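Local coordinates for protein ubiquinol-cytochrome C chaperone (Brucella abortus NCTC 8038, PDB 6RWT) that is a bacterial homolog of the assembly chaperone Cbp3 and probably helps newly synthesized cytochrome b enter respiratory complex III, at residues Y47-H59 against M107-D120. Numbering follows the deposited sequence.
Sequences YEMLSLHIFLALH and MFYGRVGAYGAALD
Two phenylalanines, Phe-55 and Phe-108, act as reciprocal knobs where helix 43-61 packs on helix 100-120 in the all-helical chaperone domain; the axes of segments 47-59 and 107-120 approach to 10.4 Å and cross at -58°. Phe-55 sits among Val-112, Tyr-115, Gly-116 and Leu-119. Its CG stands anti to N (chi1 154°), which carries the ring in among these four residues, and its CZ comes 3.4 Å from Gly-116 N. Tyr-115 CB lies over one face in a CH-pi contact, 3.9 Å from the Phe-55 ring centroid, and the tyrosine ring turns its edge to the same phenylalanine, planes at 66°. Leu-119 CD1 closes on the rim, while on the opposite face, toward its rim, lies CB of His-59 from Phe-55's own helix.

Phe-108 returns the fit, sitting among Tyr-47, Ser-51, Ile-54 and Leu-58, with Tyr-47 OH, Ser-51 O and Leu-58 CD1 at its edge; its CE1 stands 3.5 Å from Ser-51 O. Phe-79 of helix 66-89 also meets this ring.

Polar bonds flank the packing. In a salt bridge, Arg-111 donates end-on from NH1 and NH2 to the one oxygen OE2 of Glu-48: NH1 reaches OE2 at 2.9 Å on its syn lone pair, whereas NH2 approaches from above the carboxylate plane. One water links Arg-111 NH1, Met-107 O and Tyr-47 OH; a second joins Glu-48 OE1 to Tyr-115 OH, which also bonds Asn-134 of helix 124-135. At the other end, His-59 NE2 donates to Asp-120 OD1 (3.0 Å), nearly in the imidazole plane. Two aromatic knobs, flanked by a salt bridge and a His-carboxylate hydrogen bond, make this a knobs-into-holes crossing in an all-helical fold.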
ATOM      1  N   TYR A  47       5.597   3.457   8.116  1.00 15.19           N
ATOM      2  CA  TYR A  47       5.888   3.426   6.672  1.00 15.04           C
ATOM      3  C   TYR A  47       5.739   1.998   6.088  1.00 15.04           C
ATOM      4  O   TYR A  47       5.194   1.831   4.981  1.00 14.66           O
ATOM      5  CB  TYR A  47       7.275   4.034   6.340  1.00 15.47           C
ATOM      6  CG  TYR A  47       7.710   3.698   4.923  1.00 15.70           C
ATOM      7  CD1 TYR A  47       7.337   4.497   3.847  1.00 16.38           C
ATOM      8  CD2 TYR A  47       8.417   2.515   4.649  1.00 16.27           C
ATOM      9  CE1 TYR A  47       7.693   4.164   2.544  1.00 16.67           C
ATOM     10  CE2 TYR A  47       8.764   2.162   3.350  1.00 16.96           C
ATOM     11  CZ  TYR A  47       8.402   2.983   2.297  1.00 16.84           C
ATOM     12  OH  TYR A  47       8.728   2.631   1.005  1.00 18.23           O
ATOM     13  N   GLU A  48       6.217   0.973   6.809  1.00 15.20           N
ATOM     14  CA  GLU A  48       6.103  -0.403   6.299  1.00 15.66           C
ATOM     15  C   GLU A  48       4.626  -0.788   6.118  1.00 15.77           C
ATOM     16  O   GLU A  48       4.267  -1.436   5.133  1.00 15.79           O
ATOM     17  CB  GLU A  48       6.826  -1.430   7.196  1.00 17.44           C
ATOM     18  CG  GLU A  48       8.353  -1.309   7.285  1.00 18.04           C
ATOM     19  CD  GLU A  48       9.088  -1.413   5.948  1.00 18.92           C
ATOM     20  OE1 GLU A  48       8.549  -1.993   4.980  1.00 19.80           O
ATOM     21  OE2 GLU A  48      10.246  -0.928   5.865  1.00 21.66           O
ATOM     22  N   MET A  49       3.766  -0.384   7.048  1.00 15.99           N
ATOM     23  CA  MET A  49       2.330  -0.671   6.909  1.00 16.23           C
ATOM     24  C   MET A  49       1.675   0.153   5.788  1.00 15.17           C
ATOM     25  O   MET A  49       0.879  -0.394   5.005  1.00 15.23           O
ATOM     26  CB  MET A  49       1.584  -0.488   8.244  1.00 16.89           C
ATOM     27  CG  MET A  49       1.947  -1.510   9.333  1.00 18.05           C
ATOM     28  SD  MET A  49       1.622  -3.236   8.886  1.00 21.33           S
ATOM     29  CE  MET A  49       3.228  -3.725   8.298  1.00 21.03           C
ATOM     30  N   LEU A  50       2.012   1.434   5.658  1.00 14.63           N
ATOM     31  CA  LEU A  50       1.437   2.224   4.558  1.00 14.50           C
ATOM     32  C   LEU A  50       1.862   1.673   3.188  1.00 14.80           C
ATOM     33  O   LEU A  50       1.026   1.460   2.313  1.00 14.86           O
ATOM     34  CB  LEU A  50       1.792   3.708   4.685  1.00 15.21           C
ATOM     35  CG  LEU A  50       1.203   4.638   3.610  1.00 16.51           C
ATOM     36  CD1 LEU A  50      -0.323   4.686   3.636  1.00 17.70           C
ATOM     37  CD2 LEU A  50       1.781   6.036   3.747  1.00 17.18           C
ATOM     38  N   SER A  51       3.164   1.434   3.021  1.00 14.20           N
ATOM     39  CA  SER A  51       3.700   0.900   1.762  1.00 15.31           C
ATOM     40  C   SER A  51       3.123  -0.480   1.401  1.00 15.20           C
ATOM     41  O   SER A  51       2.847  -0.745   0.226  1.00 15.76           O
ATOM     42  CB  SER A  51       5.241   0.878   1.783  1.00 16.07           C
ATOM     43  OG  SER A  51       5.759   0.041   2.799  1.00 17.27           O
ATOM     44  N   LEU A  52       2.923  -1.342   2.405  1.00 15.58           N
ATOM     45  CA  LEU A  52       2.278  -2.643   2.173  1.00 16.05           C
ATOM     46  C   LEU A  52       0.872  -2.477   1.575  1.00 16.32           C
ATOM     47  O   LEU A  52       0.517  -3.174   0.621  1.00 16.66           O
ATOM     48  CB  LEU A  52       2.224  -3.456   3.481  1.00 16.30           C
ATOM     49  CG  LEU A  52       1.433  -4.767   3.481  1.00 17.51           C
ATOM     50  CD1 LEU A  52       2.008  -5.747   2.469  1.00 17.86           C
ATOM     51  CD2 LEU A  52       1.428  -5.383   4.877  1.00 18.97           C
ATOM     52  N   HIS A  53       0.080  -1.570   2.153  1.00 15.67           N
ATOM     53  CA  HIS A  53      -1.308  -1.361   1.715  1.00 15.57           C
ATOM     54  C   HIS A  53      -1.393  -0.628   0.362  1.00 14.67           C
ATOM     55  O   HIS A  53      -2.249  -0.955  -0.477  1.00 16.20           O
ATOM     56  CB  HIS A  53      -2.136  -0.684   2.834  1.00 16.51           C
ATOM     57  CG  HIS A  53      -2.431  -1.600   3.985  1.00 16.72           C
ATOM     58  ND1 HIS A  53      -1.513  -1.897   4.976  1.00 16.46           N
ATOM     59  CD2 HIS A  53      -3.539  -2.321   4.276  1.00 18.06           C
ATOM     60  CE1 HIS A  53      -2.054  -2.755   5.828  1.00 17.32           C
ATOM     61  NE2 HIS A  53      -3.278  -3.037   5.418  1.00 18.50           N
ATOM     62  N   ILE A  54      -0.483   0.320   0.124  1.00 14.76           N
ATOM     63  CA  ILE A  54      -0.356   0.953  -1.192  1.00 15.60           C
ATOM     64  C   ILE A  54       0.028  -0.090  -2.264  1.00 15.39           C
ATOM     65  O   ILE A  54      -0.603  -0.152  -3.330  1.00 15.23           O
ATOM     66  CB  ILE A  54       0.654   2.138  -1.152  1.00 15.29           C
ATOM     67  CG1 ILE A  54       0.104   3.288  -0.302  1.00 16.12           C
ATOM     68  CG2 ILE A  54       1.020   2.615  -2.557  1.00 15.05           C
ATOM     69  CD1 ILE A  54      -1.013   4.108  -0.935  1.00 16.48           C
ATOM     70  N   PHE A  55       1.022  -0.932  -1.959  1.00 15.08           N
ATOM     71  CA  PHE A  55       1.400  -2.026  -2.846  1.00 16.08           C
ATOM     72  C   PHE A  55       0.187  -2.891  -3.236  1.00 15.50           C
ATOM     73  O   PHE A  55       0.006  -3.229  -4.402  1.00 16.24           O
ATOM     74  CB  PHE A  55       2.494  -2.927  -2.225  1.00 16.75           C
ATOM     75  CG  PHE A  55       2.461  -4.334  -2.755  1.00 19.41           C
ATOM     76  CD1 PHE A  55       3.054  -4.640  -3.964  1.00 20.77           C
ATOM     77  CD2 PHE A  55       1.767  -5.338  -2.072  1.00 19.93           C
ATOM     78  CE1 PHE A  55       2.973  -5.927  -4.487  1.00 22.55           C
ATOM     79  CE2 PHE A  55       1.673  -6.618  -2.590  1.00 20.46           C
ATOM     80  CZ  PHE A  55       2.284  -6.913  -3.798  1.00 22.19           C
ATOM     81  N   LEU A  56      -0.609  -3.292  -2.247  1.00 15.55           N
ATOM     82  CA  LEU A  56      -1.779  -4.142  -2.523  1.00 15.92           C
ATOM     83  C   LEU A  56      -2.727  -3.491  -3.530  1.00 16.54           C
ATOM     84  O   LEU A  56      -3.229  -4.164  -4.440  1.00 17.85           O
ATOM     85  CB  LEU A  56      -2.525  -4.515  -1.235  1.00 16.59           C
ATOM     86  CG  LEU A  56      -1.941  -5.694  -0.451  1.00 17.97           C
ATOM     87  CD1 LEU A  56      -2.390  -5.685   1.005  1.00 18.77           C
ATOM     88  CD2 LEU A  56      -2.300  -7.022  -1.112  1.00 19.65           C
ATOM     89  N   ALA A  57      -2.955  -2.189  -3.381  1.00 15.37           N
ATOM     90  CA  ALA A  57      -3.800  -1.446  -4.341  1.00 16.93           C
ATOM     91  C   ALA A  57      -3.200  -1.400  -5.758  1.00 17.04           C
ATOM     92  O   ALA A  57      -3.890  -1.688  -6.742  1.00 17.28           O
ATOM     93  CB  ALA A  57      -4.067  -0.035  -3.834  1.00 17.21           C
ATOM     94  N   LEU A  58      -1.926  -1.040  -5.856  1.00 16.89           N
ATOM     95  CA  LEU A  58      -1.247  -0.965  -7.160  1.00 17.66           C
ATOM     96  C   LEU A  58      -1.189  -2.332  -7.853  1.00 18.92           C
ATOM     97  O   LEU A  58      -1.396  -2.422  -9.068  1.00 20.02           O
ATOM     98  CB  LEU A  58       0.169  -0.388  -7.014  1.00 18.65           C
ATOM     99  CG  LEU A  58       0.324   1.012  -6.396  1.00 21.11           C
ATOM    100  CD1 LEU A  58       1.785   1.454  -6.388  1.00 21.03           C
ATOM    101  CD2 LEU A  58      -0.550   2.064  -7.056  1.00 21.65           C
ATOM    102  N   HIS A  59      -0.906  -3.377  -7.071  1.00 18.82           N
ATOM    103  CA  HIS A  59      -0.852  -4.765  -7.552  1.00 19.75           C
ATOM    104  C   HIS A  59      -2.183  -5.200  -8.187  1.00 19.62           C
ATOM    105  O   HIS A  59      -2.191  -5.843  -9.246  1.00 22.60           O
ATOM    106  CB  HIS A  59      -0.436  -5.671  -6.377  1.00 20.49           C
ATOM    107  CG  HIS A  59      -0.394  -7.132  -6.693  1.00 22.21           C
ATOM    108  ND1 HIS A  59      -1.395  -7.996  -6.309  1.00 23.17           N
ATOM    109  CD2 HIS A  59       0.532  -7.887  -7.334  1.00 21.95           C
ATOM    110  CE1 HIS A  59      -1.094  -9.220  -6.710  1.00 23.34           C
ATOM    111  NE2 HIS A  59       0.073  -9.182  -7.330  1.00 23.12           N
ATOM    112  N   MET A 107      13.396   2.506  -3.208  1.00 21.28           N
ATOM    113  CA  MET A 107      13.171   1.822  -1.912  1.00 21.20           C
ATOM    114  C   MET A 107      11.782   1.178  -1.883  1.00 19.90           C
ATOM    115  O   MET A 107      11.637   0.040  -1.424  1.00 20.48           O
ATOM    116  CB  MET A 107      13.351   2.794  -0.726  1.00 22.56           C
ATOM    117  CG  MET A 107      13.260   2.174   0.671  1.00 24.44           C
ATOM    118  SD  MET A 107      13.506   3.401   1.971  1.00 24.70           S
ATOM    119  CE  MET A 107      11.880   4.152   2.015  1.00 30.47           C
ATOM    120  N   PHE A 108      10.776   1.894  -2.390  1.00 19.17           N
ATOM    121  CA  PHE A 108       9.423   1.348  -2.469  1.00 18.57           C
ATOM    122  C   PHE A 108       9.332   0.181  -3.463  1.00 18.83           C
ATOM    123  O   PHE A 108       9.074  -0.960  -3.060  1.00 19.81           O
ATOM    124  CB  PHE A 108       8.379   2.434  -2.814  1.00 18.20           C
ATOM    125  CG  PHE A 108       6.984   1.883  -3.004  1.00 17.45           C
ATOM    126  CD1 PHE A 108       6.266   1.381  -1.918  1.00 17.32           C
ATOM    127  CD2 PHE A 108       6.419   1.786  -4.266  1.00 18.00           C
ATOM    128  CE1 PHE A 108       4.992   0.844  -2.087  1.00 17.44           C
ATOM    129  CE2 PHE A 108       5.144   1.246  -4.443  1.00 18.08           C
ATOM    130  CZ  PHE A 108       4.431   0.763  -3.347  1.00 17.34           C
ATOM    131  N   TYR A 109       9.534   0.451  -4.745  1.00 19.54           N
ATOM    132  CA  TYR A 109       9.318  -0.574  -5.780  1.00 21.28           C
ATOM    133  C   TYR A 109      10.218  -1.810  -5.620  1.00 21.86           C
ATOM    134  O   TYR A 109       9.773  -2.942  -5.852  1.00 23.53           O
ATOM    135  CB  TYR A 109       9.442   0.024  -7.192  1.00 21.95           C
ATOM    136  CG  TYR A 109       8.295   0.958  -7.558  1.00 21.95           C
ATOM    137  CD1 TYR A 109       7.004   0.466  -7.761  1.00 22.93           C
ATOM    138  CD2 TYR A 109       8.497   2.336  -7.699  1.00 21.84           C
ATOM    139  CE1 TYR A 109       5.948   1.316  -8.085  1.00 22.68           C
ATOM    140  CE2 TYR A 109       7.449   3.192  -8.024  1.00 22.02           C
ATOM    141  CZ  TYR A 109       6.173   2.679  -8.218  1.00 23.04           C
ATOM    142  OH  TYR A 109       5.126   3.527  -8.550  1.00 25.70           O
ATOM    143  N   GLY A 110      11.465  -1.602  -5.203  1.00 22.39           N
ATOM    144  CA  GLY A 110      12.398  -2.707  -4.985  1.00 24.02           C
ATOM    145  C   GLY A 110      12.012  -3.648  -3.854  1.00 25.27           C
ATOM    146  O   GLY A 110      12.042  -4.873  -4.021  1.00 29.16           O
ATOM    147  N   ARG A 111      11.628  -3.084  -2.711  1.00 21.66           N
ATOM    148  CA  ARG A 111      11.373  -3.886  -1.512  1.00 22.08           C
ATOM    149  C   ARG A 111      10.000  -4.556  -1.503  1.00 20.65           C
ATOM    150  O   ARG A 111       9.848  -5.601  -0.877  1.00 22.49           O
ATOM    151  CB  ARG A 111      11.580  -3.054  -0.241  1.00 21.55           C
ATOM    152  CG  ARG A 111      13.023  -2.592  -0.071  1.00 22.31           C
ATOM    153  CD  ARG A 111      13.223  -1.620   1.077  1.00 22.49           C
ATOM    154  NE  ARG A 111      13.172  -2.242   2.404  1.00 23.02           N
ATOM    155  CZ  ARG A 111      12.364  -1.895   3.410  1.00 21.50           C
ATOM    156  NH1 ARG A 111      11.448  -0.932   3.279  1.00 21.65           N
ATOM    157  NH2 ARG A 111      12.456  -2.542   4.571  1.00 22.31           N
ATOM    158  N   VAL A 112       9.004  -3.965  -2.173  1.00 21.88           N
ATOM    159  CA  VAL A 112       7.663  -4.578  -2.252  1.00 21.87           C
ATOM    160  C   VAL A 112       7.518  -5.587  -3.407  1.00 23.20           C
ATOM    161  O   VAL A 112       6.541  -6.337  -3.443  1.00 21.58           O
ATOM    162  CB  VAL A 112       6.502  -3.540  -2.301  1.00 20.86           C
ATOM    163  CG1 VAL A 112       6.578  -2.583  -1.112  1.00 21.11           C
ATOM    164  CG2 VAL A 112       6.443  -2.792  -3.631  1.00 21.70           C
ATOM    165  N   GLY A 113       8.477  -5.615  -4.339  1.00 25.06           N
ATOM    166  CA  GLY A 113       8.474  -6.600  -5.434  1.00 26.68           C
ATOM    167  C   GLY A 113       8.409  -8.047  -4.961  1.00 25.55           C
ATOM    168  O   GLY A 113       7.729  -8.870  -5.577  1.00 27.60           O
ATOM    169  N   ALA A 114       9.101  -8.348  -3.857  1.00 26.90           N
ATOM    170  CA  ALA A 114       9.040  -9.674  -3.233  1.00 28.17           C
ATOM    171  C   ALA A 114       7.625 -10.062  -2.801  1.00 26.18           C
ATOM    172  O   ALA A 114       7.262 -11.233  -2.883  1.00 27.96           O
ATOM    173  CB  ALA A 114       9.995  -9.765  -2.051  1.00 30.54           C
ATOM    174  N   TYR A 115       6.830  -9.086  -2.351  1.00 22.96           N
ATOM    175  CA  TYR A 115       5.421  -9.336  -2.009  1.00 21.70           C
ATOM    176  C   TYR A 115       4.613  -9.761  -3.245  1.00 22.80           C
ATOM    177  O   TYR A 115       3.811 -10.698  -3.187  1.00 21.97           O
ATOM    178  CB  TYR A 115       4.741  -8.099  -1.374  1.00 20.99           C
ATOM    179  CG  TYR A 115       5.348  -7.516  -0.102  1.00 20.33           C
ATOM    180  CD1 TYR A 115       6.101  -8.291   0.786  1.00 22.35           C
ATOM    181  CD2 TYR A 115       5.112  -6.177   0.243  1.00 20.13           C
ATOM    182  CE1 TYR A 115       6.613  -7.753   1.958  1.00 22.22           C
ATOM    183  CE2 TYR A 115       5.610  -5.633   1.420  1.00 20.52           C
ATOM    184  CZ  TYR A 115       6.367  -6.409   2.271  1.00 21.15           C
ATOM    185  OH  TYR A 115       6.863  -5.850   3.435  1.00 21.65           O
ATOM    186  N   GLY A 116       4.825  -9.057  -4.355  1.00 22.78           N
ATOM    187  CA  GLY A 116       4.170  -9.379  -5.623  1.00 23.63           C
ATOM    188  C   GLY A 116       4.501 -10.776  -6.146  1.00 25.16           C
ATOM    189  O   GLY A 116       3.604 -11.519  -6.545  1.00 24.56           O
ATOM    190  N   ALA A 117       5.783 -11.134  -6.147  1.00 25.98           N
ATOM    191  CA  ALA A 117       6.201 -12.474  -6.597  1.00 27.08           C
ATOM    192  C   ALA A 117       5.616 -13.579  -5.711  1.00 26.65           C
ATOM    193  O   ALA A 117       5.142 -14.599  -6.213  1.00 27.61           O
ATOM    194  CB  ALA A 117       7.718 -12.576  -6.634  1.00 30.11           C
ATOM    195  N   ALA A 118       5.651 -13.370  -4.396  1.00 26.00           N
ATOM    196  CA  ALA A 118       5.098 -14.343  -3.451  1.00 25.37           C
ATOM    197  C   ALA A 118       3.581 -14.521  -3.626  1.00 25.56           C
ATOM    198  O   ALA A 118       3.093 -15.650  -3.640  1.00 27.19           O
ATOM    199  CB  ALA A 118       5.441 -13.961  -2.015  1.00 24.39           C
ATOM    200  N   LEU A 119       2.851 -13.413  -3.790  1.00 23.66           N
ATOM    201  CA  LEU A 119       1.400 -13.463  -4.011  1.00 23.80           C
ATOM    202  C   LEU A 119       1.036 -14.144  -5.338  1.00 24.75           C
ATOM    203  O   LEU A 119       0.151 -15.003  -5.370  1.00 25.35           O
ATOM    204  CB  LEU A 119       0.770 -12.057  -3.956  1.00 23.30           C
ATOM    205  CG  LEU A 119       0.632 -11.426  -2.562  1.00 23.48           C
ATOM    206  CD1 LEU A 119       0.231  -9.967  -2.703  1.00 24.39           C
ATOM    207  CD2 LEU A 119      -0.379 -12.171  -1.700  1.00 25.02           C
ATOM    208  N   ASP A 120       1.733 -13.782  -6.415  1.00 25.92           N
ATOM    209  CA  ASP A 120       1.484 -14.396  -7.735  1.00 27.50           C
ATOM    210  C   ASP A 120       1.745 -15.919  -7.747  1.00 28.79           C
ATOM    211  O   ASP A 120       1.038 -16.653  -8.436  1.00 33.88           O
ATOM    212  CB  ASP A 120       2.309 -13.703  -8.828  1.00 28.42           C
ATOM    213  CG  ASP A 120       1.855 -12.264  -9.110  1.00 28.56           C
ATOM    214  OD1 ASP A 120       0.810 -11.811  -8.581  1.00 27.62           O
ATOM    215  OD2 ASP A 120       2.565 -11.578  -9.879  1.00 30.06           O
TER
HETATM  216  O   HOH W   1       9.986   0.132   0.899  1.00 19.77           O
HETATM  217  O   HOH W   2       6.204  -3.403   4.240  1.00 20.49           O